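Local coordinates for protein diacylglycerol kinase (Bacillus anthracis, PDB 3S40) that probably transfers a phosphate group from a nucleotide to diacylglycerol or a related lipid, at residues A[29-34]-A[111-116]; A[43-48]-A[54-59]; A[82-87]-A[135-140]. All coordinates share one frame; numbering follows the deposited sequence.

Contact 1 (A[29-34]-A[111-116]); sequences TKIVPP and QNIAEA
At both Ile31 and Ile113 the longer CG1 branch is tucked in beside the backbone N and C alike (chi1 76° and 64°), which turns CG2 to the far side from C, yet the two residues meet through different branches. Ile31 offers its short branch: the CG2 methyl lies 3.9 Å from Ile113 CB and just as near CG1 and CD1 of that residue. The same methyl rests 3.7 Å from Ile113 O, on the first turn of the second helix. Lys30 lays its alkyl chain across Ile113 at about a right angle. Its extended chain sets CD 3.9 Å from Ile113 CG1, while the exposed ammonium end runs on away from the contact. Where Ala114 faces Lys30, the backbones come close: their CA atoms are 4.7 Å apart, and Ala114 CA lies 3.8 Å from Lys30 O, an approach consistent with the small alanine side chain. Asn112 N-caps the second helix, its OD1 accepting from Glu115 N at 2.9 Å with an N-H...O angle of 161°, and so caps the turn that carries Ile113 and Ala114. The pair joins helix 24-38 to the start of helix 113-120. Ile31 and Ile113 both reach Phe70 of strand 66-71, Ile113 and Ala116 press on Ile95 of strand 91-96, and Ile31 and Pro34 extend the helix packing to Ala117.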
loop_
_atom_site.group_PDB
_atom_site.type_symbol
_atom_site.label_atom_id
_atom_site.label_comp_id
_atom_site.label_asym_id
_atom_site.label_seq_id
_atom_site.Cartn_x
_atom_site.Cartn_y
_atom_site.Cartn_z
ATOM N N THR A 29 10.613 14.078 19.120
ATOM C CA THR A 29 11.038 13.579 20.427
ATOM C C THR A 29 10.644 12.111 20.550
ATOM O O THR A 29 11.304 11.318 21.212
ATOM C CB THR A 29 10.341 14.355 21.551
ATOM O OG1 THR A 29 10.790 15.714 21.522
ATOM C CG2 THR A 29 10.653 13.736 22.913
ATOM N N LYS A 30 9.548 11.753 19.908
ATOM C CA LYS A 30 9.078 10.380 19.983
ATOM C C LYS A 30 9.857 9.443 19.060
ATOM O O LYS A 30 10.155 8.307 19.424
ATOM C CB LYS A 30 7.593 10.336 19.684
ATOM C CG LYS A 30 6.757 10.976 20.765
ATOM C CD LYS A 30 5.293 11.048 20.353
ATOM C CE LYS A 30 4.451 11.731 21.421
ATOM N NZ LYS A 30 2.995 11.728 21.061
ATOM N N ILE A 31 10.212 9.908 17.871
ATOM C CA ILE A 31 10.759 8.949 16.911
ATOM C C ILE A 31 12.264 8.973 16.731
ATOM O O ILE A 31 12.863 7.949 16.463
ATOM C CB ILE A 31 10.076 9.051 15.528
ATOM C CG1 ILE A 31 10.563 10.265 14.757
ATOM C CG2 ILE A 31 8.557 9.046 15.679
ATOM C CD1 ILE A 31 9.805 10.494 13.449
ATOM N N VAL A 32 12.894 10.129 16.889
ATOM C CA VAL A 32 14.301 10.211 16.515
ATOM C C VAL A 32 15.279 9.504 17.469
ATOM O O VAL A 32 16.185 8.796 17.022
ATOM C CB VAL A 32 14.752 11.671 16.249
ATOM C CG1 VAL A 32 16.238 11.688 15.945
ATOM C CG2 VAL A 32 13.961 12.267 15.078
ATOM N N PRO A 33 15.097 9.690 18.782
ATOM C CA PRO A 33 16.051 9.128 19.748
ATOM C C PRO A 33 16.307 7.617 19.667
ATOM O O PRO A 33 17.478 7.229 19.625
ATOM C CB PRO A 33 15.452 9.537 21.101
ATOM C CG PRO A 33 14.791 10.843 20.796
ATOM C CD PRO A 33 14.170 10.639 19.426
ATOM N N PRO A 34 15.253 6.779 19.665
ATOM C CA PRO A 34 15.549 5.349 19.504
ATOM C C PRO A 34 16.292 5.060 18.192
ATOM O O PRO A 34 17.164 4.198 18.158
ATOM C CB PRO A 34 14.158 4.683 19.493
ATOM C CG PRO A 34 13.177 5.791 19.327
ATOM C CD PRO A 34 13.813 7.042 19.832
ATOM N N GLN A 111 0.518 2.022 15.734
ATOM C CA GLN A 111 0.090 3.345 15.286
ATOM C C GLN A 111 0.567 4.462 16.237
ATOM O O GLN A 111 0.507 5.644 15.908
ATOM C CB GLN A 111 -1.431 3.380 15.062
ATOM C CG GLN A 111 -1.904 2.503 13.892
ATOM C CD GLN A 111 -1.310 2.941 12.547
ATOM O OE1 GLN A 111 -1.641 4.013 12.039
ATOM N NE2 GLN A 111 -0.423 2.109 11.972
ATOM N N ASN A 112 1.054 4.072 17.405
ATOM C CA ASN A 112 1.765 4.991 18.290
ATOM C C ASN A 112 3.163 5.195 17.708
ATOM O O ASN A 112 3.946 4.236 17.601
ATOM C CB ASN A 112 1.841 4.383 19.701
ATOM C CG ASN A 112 2.757 5.160 20.636
ATOM O OD1 ASN A 112 3.961 5.262 20.413
ATOM N ND2 ASN A 112 2.188 5.680 21.711
ATOM N N ILE A 113 3.483 6.425 17.311
ATOM C CA ILE A 113 4.705 6.634 16.535
ATOM C C ILE A 113 5.962 6.307 17.324
ATOM O O ILE A 113 6.941 5.840 16.747
ATOM C CB ILE A 113 4.788 8.030 15.915
ATOM C CG1 ILE A 113 4.858 9.106 16.999
ATOM C CG2 ILE A 113 3.596 8.260 14.987
ATOM C CD1 ILE A 113 4.976 10.503 16.427
ATOM N N ALA A 114 5.934 6.510 18.642
ATOM C CA ALA A 114 7.079 6.137 19.470
ATOM C C ALA A 114 7.339 4.638 19.352
ATOM O O ALA A 114 8.484 4.206 19.208
ATOM C CB ALA A 114 6.853 6.534 20.947
ATOM N N GLU A 115 6.269 3.848 19.445
ATOM C CA GLU A 115 6.357 2.384 19.324
ATOM C C GLU A 115 6.787 1.931 17.927
ATOM O O GLU A 115 7.545 0.969 17.782
ATOM C CB GLU A 115 5.022 1.727 19.688
ATOM C CG GLU A 115 4.634 1.910 21.149
ATOM C CD GLU A 115 5.735 1.453 22.092
ATOM O OE1 GLU A 115 6.325 0.380 21.840
ATOM O OE2 GLU A 115 6.020 2.172 23.076
ATOM N N ALA A 116 6.280 2.622 16.911
ATOM C CA ALA A 116 6.674 2.377 15.531
ATOM C C ALA A 116 8.181 2.588 15.313
ATOM O O ALA A 116 8.805 1.832 14.573
ATOM C CB ALA A 116 5.863 3.276 14.588
#

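Contact 2 (A[43-48]-A[54-59]); sequences HILHTK and TKYCQE
Tyr56 reaches from its helix to the end of a strand and carries nearly all of this contact on one ring. The tight part is centred on a face of that ring. Leu45 CD1 sits 4.0 Å from the ring centroid, only 15° off the normal, in a CH-pi contact displaced toward CG, where the separation is 3.9 Å. Leu45 CB adds to it 3.9 Å from Tyr56 CE2. Thr47 belongs to the packed part too, its CG2 4.0 Å from Tyr56 CE2, and it also touches Ile14 and Pro17. The tyrosine's far end is held by a hydrogen bond: OH donates to His46 O at 2.8 Å, with a C=O...donor angle of 144° and the donor tilted 21° from the carbonyl plane. That carbonyl lies at the ring edge, so the ring is packed on a face and bonded at its hydroxyl end, which would restrict its rotation. On the solvent side the packing is looser: the exposed Lys48, its chain bent beyond CG, brings CD no nearer than 4.2 Å to Tyr56 OH. Thr47 OG1 makes a weak hydrogen bond to Val15 O, and Lys48 N bonds to Asp52 OD2 at the beginning of the helix. Tyr56 and Cys57 also lie on Ile14 of the adjoining strand 11-15. Strand 42-46, helix 52-60 and strand 66-71 form a beta-alpha-beta crossover that passes over strand 11-15, an arrangement characteristic of Rossmann-like alpha/beta domains with parallel sheets.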
loop_
_atom_site.group_PDB
_atom_site.type_symbol
_atom_site.label_atom_id
_atom_site.label_comp_id
_atom_site.label_asym_id
_atom_site.label_seq_id
_atom_site.Cartn_x
_atom_site.Cartn_y
_atom_site.Cartn_z
ATOM N N HIS A 43 20.761 9.790 8.742
ATOM C CA HIS A 43 20.635 11.039 8.034
ATOM C C HIS A 43 19.159 11.408 8.016
ATOM O O HIS A 43 18.293 10.593 7.653
ATOM C CB HIS A 43 21.207 10.892 6.612
ATOM C CG HIS A 43 21.437 12.199 5.918
ATOM N ND1 HIS A 43 22.197 12.312 4.778
ATOM C CD2 HIS A 43 21.025 13.453 6.222
ATOM C CE1 HIS A 43 22.237 13.578 4.402
ATOM N NE2 HIS A 43 21.530 14.290 5.261
ATOM N N ILE A 44 18.860 12.622 8.445
ATOM C CA ILE A 44 17.478 13.057 8.573
ATOM C C ILE A 44 17.196 14.227 7.660
ATOM O O ILE A 44 17.884 15.245 7.735
ATOM C CB ILE A 44 17.166 13.475 9.998
ATOM C CG1 ILE A 44 17.513 12.361 10.971
ATOM C CG2 ILE A 44 15.700 13.871 10.137
ATOM C CD1 ILE A 44 17.209 12.732 12.432
ATOM N N LEU A 45 16.179 14.087 6.812
ATOM C CA LEU A 45 15.817 15.138 5.863
ATOM C C LEU A 45 14.350 15.474 5.972
ATOM O O LEU A 45 13.501 14.581 5.950
ATOM C CB LEU A 45 16.105 14.696 4.422
ATOM C CG LEU A 45 17.538 14.347 4.016
ATOM C CD1 LEU A 45 17.539 13.836 2.565
ATOM C CD2 LEU A 45 18.490 15.557 4.174
ATOM N N HIS A 46 14.035 16.760 6.068
ATOM C CA HIS A 46 12.638 17.165 6.032
ATOM C C HIS A 46 12.219 17.357 4.587
ATOM O O HIS A 46 13.016 17.816 3.785
ATOM C CB HIS A 46 12.437 18.465 6.793
ATOM C CG HIS A 46 12.859 18.401 8.227
ATOM N ND1 HIS A 46 12.594 19.415 9.124
ATOM C CD2 HIS A 46 13.526 17.447 8.919
ATOM C CE1 HIS A 46 13.084 19.089 10.306
ATOM N NE2 HIS A 46 13.649 17.897 10.210
ATOM N N THR A 47 10.987 16.980 4.238
ATOM C CA THR A 47 10.434 17.353 2.932
ATOM C C THR A 47 10.003 18.817 2.988
ATOM O O THR A 47 9.740 19.335 4.060
ATOM C CB THR A 47 9.191 16.518 2.560
ATOM O OG1 THR A 47 8.250 16.558 3.645
ATOM C CG2 THR A 47 9.578 15.054 2.281
ATOM N N LYS A 48 9.923 19.473 1.838
ATOM C CA LYS A 48 9.416 20.846 1.767
ATOM C C LYS A 48 8.210 20.934 0.844
ATOM O O LYS A 48 7.204 21.557 1.174
ATOM C CB LYS A 48 10.497 21.826 1.306
ATOM C CG LYS A 48 11.476 22.226 2.400
ATOM C CD LYS A 48 12.836 21.552 2.222
ATOM C CE LYS A 48 13.827 21.978 3.301
ATOM N NZ LYS A 48 15.146 21.300 3.144
ATOM N N THR A 54 9.981 11.527 -2.938
ATOM C CA THR A 54 10.372 10.778 -4.133
ATOM C C THR A 54 11.813 11.103 -4.536
ATOM O O THR A 54 12.596 10.197 -4.811
ATOM C CB THR A 54 9.421 11.065 -5.324
ATOM O OG1 THR A 54 8.070 10.744 -4.954
ATOM C CG2 THR A 54 9.826 10.270 -6.555
ATOM N N LYS A 55 12.159 12.388 -4.582
ATOM C CA LYS A 55 13.513 12.769 -4.974
ATOM C C LYS A 55 14.555 12.305 -3.963
ATOM O O LYS A 55 15.650 11.940 -4.354
ATOM C CB LYS A 55 13.645 14.279 -5.186
ATOM C CG LYS A 55 12.870 14.787 -6.369
ATOM C CD LYS A 55 12.770 16.292 -6.360
ATOM C CE LYS A 55 11.720 16.771 -7.364
ATOM N NZ LYS A 55 11.660 18.264 -7.437
ATOM N N TYR A 56 14.226 12.328 -2.671
ATOM C CA TYR A 56 15.208 11.912 -1.669
ATOM C C TYR A 56 15.437 10.414 -1.803
ATOM O O TYR A 56 16.580 9.945 -1.736
ATOM C CB TYR A 56 14.754 12.214 -0.241
ATOM C CG TYR A 56 14.547 13.667 0.110
ATOM C CD1 TYR A 56 15.131 14.686 -0.626
ATOM C CD2 TYR A 56 13.752 14.017 1.206
ATOM C CE1 TYR A 56 14.934 16.035 -0.273
ATOM C CE2 TYR A 56 13.548 15.338 1.561
ATOM C CZ TYR A 56 14.140 16.343 0.824
ATOM O OH TYR A 56 13.913 17.649 1.190
ATOM N N CYS A 57 14.351 9.666 -2.011
ATOM C CA CYS A 57 14.474 8.220 -2.170
ATOM C C CYS A 57 15.401 7.902 -3.313
ATOM O O CYS A 57 16.306 7.086 -3.176
ATOM C CB CYS A 57 13.112 7.549 -2.402
ATOM S SG CYS A 57 12.124 7.396 -0.887
ATOM N N GLN A 58 15.166 8.557 -4.442
ATOM C CA GLN A 58 15.945 8.300 -5.645
ATOM C C GLN A 58 17.403 8.721 -5.490
ATOM O O GLN A 58 18.290 8.057 -5.992
ATOM C CB GLN A 58 15.284 8.949 -6.866
ATOM C CG GLN A 58 14.026 8.164 -7.261
ATOM C CD GLN A 58 13.225 8.783 -8.383
ATOM O OE1 GLN A 58 13.396 9.951 -8.724
ATOM N NE2 GLN A 58 12.323 7.999 -8.950
ATOM N N GLU A 59 17.652 9.787 -4.736
ATOM C CA GLU A 59 19.027 10.208 -4.539
ATOM C C GLU A 59 19.776 9.291 -3.578
ATOM O O GLU A 59 20.948 9.014 -3.781
ATOM C CB GLU A 59 19.085 11.641 -4.034
ATOM C CG GLU A 59 20.455 12.045 -3.576
ATOM C CD GLU A 59 20.491 13.493 -3.120
ATOM O OE1 GLU A 59 19.438 14.170 -3.216
ATOM O OE2 GLU A 59 21.567 13.949 -2.670
#

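Contact 3 (A[82-87]-A[135-140]); sequences GLAPLE and GQHFLN
Leu83 O accepts from Leu86 N at 2.9 Å, closing a type I beta turn whose two central residues, Ala84 and Pro85, meet the His137 ring. The turn aims the Ala84 methyl at the imidazole: CB stands 3.5 Å from the ring centroid and 14° off the normal, over the middle of one face. Its nearest ring atom is His137 CG, at 3.4 Å, so the CH-pi contact is close. His137 holds CG anti to its carbonyl carbon (chi1 -63°), swinging the ring toward the turn, and chi2 of 98° presents its face to the methyl. Pro85 meets the ring obliquely at its CE1 end, with CB 4.1 Å from His137 CE1, and forms the more exposed flank. Here the two parts of the lipid kinase fold touch: the turn follows helix 73-83, the helix that begins within the GGDGT motif of the catalytic alpha/beta region, while His137 lies on strand 136-138 at the margin of an antiparallel sheet. The turn is tied to that sheet as well: Ala84 O accepts from His292 NE2, and the Ala84 methyl touches Phe293, both on strand 284-296. On the strand side, Gln136 NE2 makes a weak bond of 3.3 Å to His137 O and a second bond to Asn81 OD1, just ahead of the turn. The imidazole packs on Val130 and Lys132 of the adjoining strand 125-133 and on Leu289 of strand 284-296.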
loop_
_atom_site.group_PDB
_atom_site.type_symbol
_atom_site.label_atom_id
_atom_site.label_comp_id
_atom_site.label_asym_id
_atom_site.label_seq_id
_atom_site.Cartn_x
_atom_site.Cartn_y
_atom_site.Cartn_z
ATOM N N GLY A 82 9.030 6.291 -5.833
ATOM C CA GLY A 82 10.426 6.655 -5.929
ATOM C C GLY A 82 11.307 5.433 -6.073
ATOM O O GLY A 82 12.179 5.381 -6.927
ATOM N N LEU A 83 11.072 4.432 -5.243
ATOM C CA LEU A 83 11.971 3.279 -5.187
ATOM C C LEU A 83 11.665 2.210 -6.219
ATOM O O LEU A 83 12.579 1.596 -6.779
ATOM C CB LEU A 83 11.919 2.647 -3.804
ATOM C CG LEU A 83 12.930 3.092 -2.743
ATOM C CD1 LEU A 83 13.823 4.200 -3.252
ATOM C CD2 LEU A 83 12.232 3.484 -1.448
ATOM N N ALA A 84 10.378 1.975 -6.467
ATOM C CA ALA A 84 9.989 0.786 -7.217
ATOM C C ALA A 84 10.724 0.622 -8.560
ATOM O O ALA A 84 11.150 -0.483 -8.902
ATOM C CB ALA A 84 8.474 0.724 -7.405
ATOM N N PRO A 85 10.877 1.707 -9.331
ATOM C CA PRO A 85 11.508 1.486 -10.647
ATOM C C PRO A 85 13.034 1.373 -10.637
ATOM O O PRO A 85 13.622 1.153 -11.693
ATOM C CB PRO A 85 11.044 2.695 -11.472
ATOM C CG PRO A 85 10.659 3.729 -10.482
ATOM C CD PRO A 85 10.259 3.037 -9.213
ATOM N N LEU A 86 13.658 1.475 -9.469
ATOM C CA LEU A 86 15.107 1.483 -9.372
ATOM C C LEU A 86 15.730 0.095 -9.326
ATOM O O LEU A 86 15.127 -0.852 -8.804
ATOM C CB LEU A 86 15.539 2.251 -8.113
ATOM C CG LEU A 86 14.975 3.665 -7.957
ATOM C CD1 LEU A 86 15.617 4.393 -6.752
ATOM C CD2 LEU A 86 15.148 4.473 -9.242
ATOM N N GLU A 87 16.952 -0.016 -9.852
ATOM C CA GLU A 87 17.690 -1.280 -9.830
ATOM C C GLU A 87 18.110 -1.611 -8.423
ATOM O O GLU A 87 18.148 -2.772 -8.021
ATOM C CB GLU A 87 18.938 -1.223 -10.720
ATOM C CG GLU A 87 18.611 -1.020 -12.207
ATOM C CD GLU A 87 17.662 -2.089 -12.762
ATOM O OE1 GLU A 87 17.929 -3.292 -12.543
ATOM O OE2 GLU A 87 16.646 -1.725 -13.403
ATOM N N GLY A 135 2.398 -0.284 -16.426
ATOM C CA GLY A 135 3.677 0.319 -16.069
ATOM C C GLY A 135 3.612 1.426 -15.027
ATOM O O GLY A 135 4.373 2.393 -15.075
ATOM N N GLN A 136 2.686 1.285 -14.088
ATOM C CA GLN A 136 2.595 2.158 -12.927
ATOM C C GLN A 136 2.571 1.264 -11.676
ATOM O O GLN A 136 1.822 0.273 -11.633
ATOM C CB GLN A 136 1.322 2.990 -13.026
ATOM C CG GLN A 136 0.861 3.618 -11.726
ATOM C CD GLN A 136 1.707 4.800 -11.312
ATOM O OE1 GLN A 136 1.432 5.938 -11.696
ATOM N NE2 GLN A 136 2.743 4.541 -10.522
ATOM N N HIS A 137 3.386 1.591 -10.673
ATOM C CA HIS A 137 3.482 0.756 -9.466
ATOM C C HIS A 137 2.478 1.148 -8.397
ATOM O O HIS A 137 2.312 2.333 -8.113
ATOM C CB HIS A 137 4.880 0.831 -8.832
ATOM C CG HIS A 137 5.972 0.315 -9.708
ATOM N ND1 HIS A 137 6.771 1.144 -10.467
ATOM C CD2 HIS A 137 6.404 -0.947 -9.944
ATOM C CE1 HIS A 137 7.648 0.412 -11.133
ATOM N NE2 HIS A 137 7.450 -0.860 -10.830
ATOM N N PHE A 138 1.833 0.154 -7.784
ATOM C CA PHE A 138 1.051 0.402 -6.567
ATOM C C PHE A 138 1.254 -0.654 -5.485
ATOM O O PHE A 138 1.537 -1.818 -5.766
ATOM C CB PHE A 138 -0.448 0.595 -6.851
ATOM C CG PHE A 138 -1.145 -0.633 -7.360
ATOM C CD1 PHE A 138 -1.819 -1.483 -6.487
ATOM C CD2 PHE A 138 -1.152 -0.926 -8.716
ATOM C CE1 PHE A 138 -2.485 -2.610 -6.965
ATOM C CE2 PHE A 138 -1.811 -2.045 -9.199
ATOM C CZ PHE A 138 -2.477 -2.896 -8.322
ATOM N N LEU A 139 1.087 -0.222 -4.245
ATOM C CA LEU A 139 1.329 -1.060 -3.083
ATOM C C LEU A 139 0.017 -1.558 -2.481
ATOM O O LEU A 139 -0.047 -2.643 -1.892
ATOM C CB LEU A 139 2.084 -0.241 -2.043
ATOM C CG LEU A 139 3.184 -0.933 -1.254
ATOM C CD1 LEU A 139 3.992 -1.823 -2.170
ATOM C CD2 LEU A 139 4.062 0.118 -0.581
ATOM N N ASN A 140 -1.033 -0.756 -2.633
ATOM C CA ASN A 140 -2.277 -1.022 -1.934
ATOM C C ASN A 140 -3.406 -1.533 -2.804
ATOM O O ASN A 140 -3.907 -2.642 -2.596
ATOM C CB ASN A 140 -2.733 0.215 -1.169
ATOM C CG ASN A 140 -2.832 -0.039 0.299
ATOM O OD1 ASN A 140 -2.058 0.500 1.092
ATOM N ND2 ASN A 140 -3.777 -0.889 0.679
#

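In the fold
From the N terminus, helix 24-38 supplies the first half of contact 1 and leads into strand 42-46, whose Ile44 packs back on Val32 of the helix. Contact 2 then closes a short strand-to-helix loop and lies wholly within the much longer loop of contact 1, which shuts only at 111-116. Contact 3 opens at 82-87, before contact 1 has closed, and ends at 135-140, so these two cross along the chain without touching. Contact 2 precedes contact 3 and adjoins it in space through Cys57 on Leu83 and Gln58 on Leu86. Contact 1 joins two helices and contact 2 a strand to a helix, both within the parallel-sheet region; contact 3 ties that region to the antiparallel sheet.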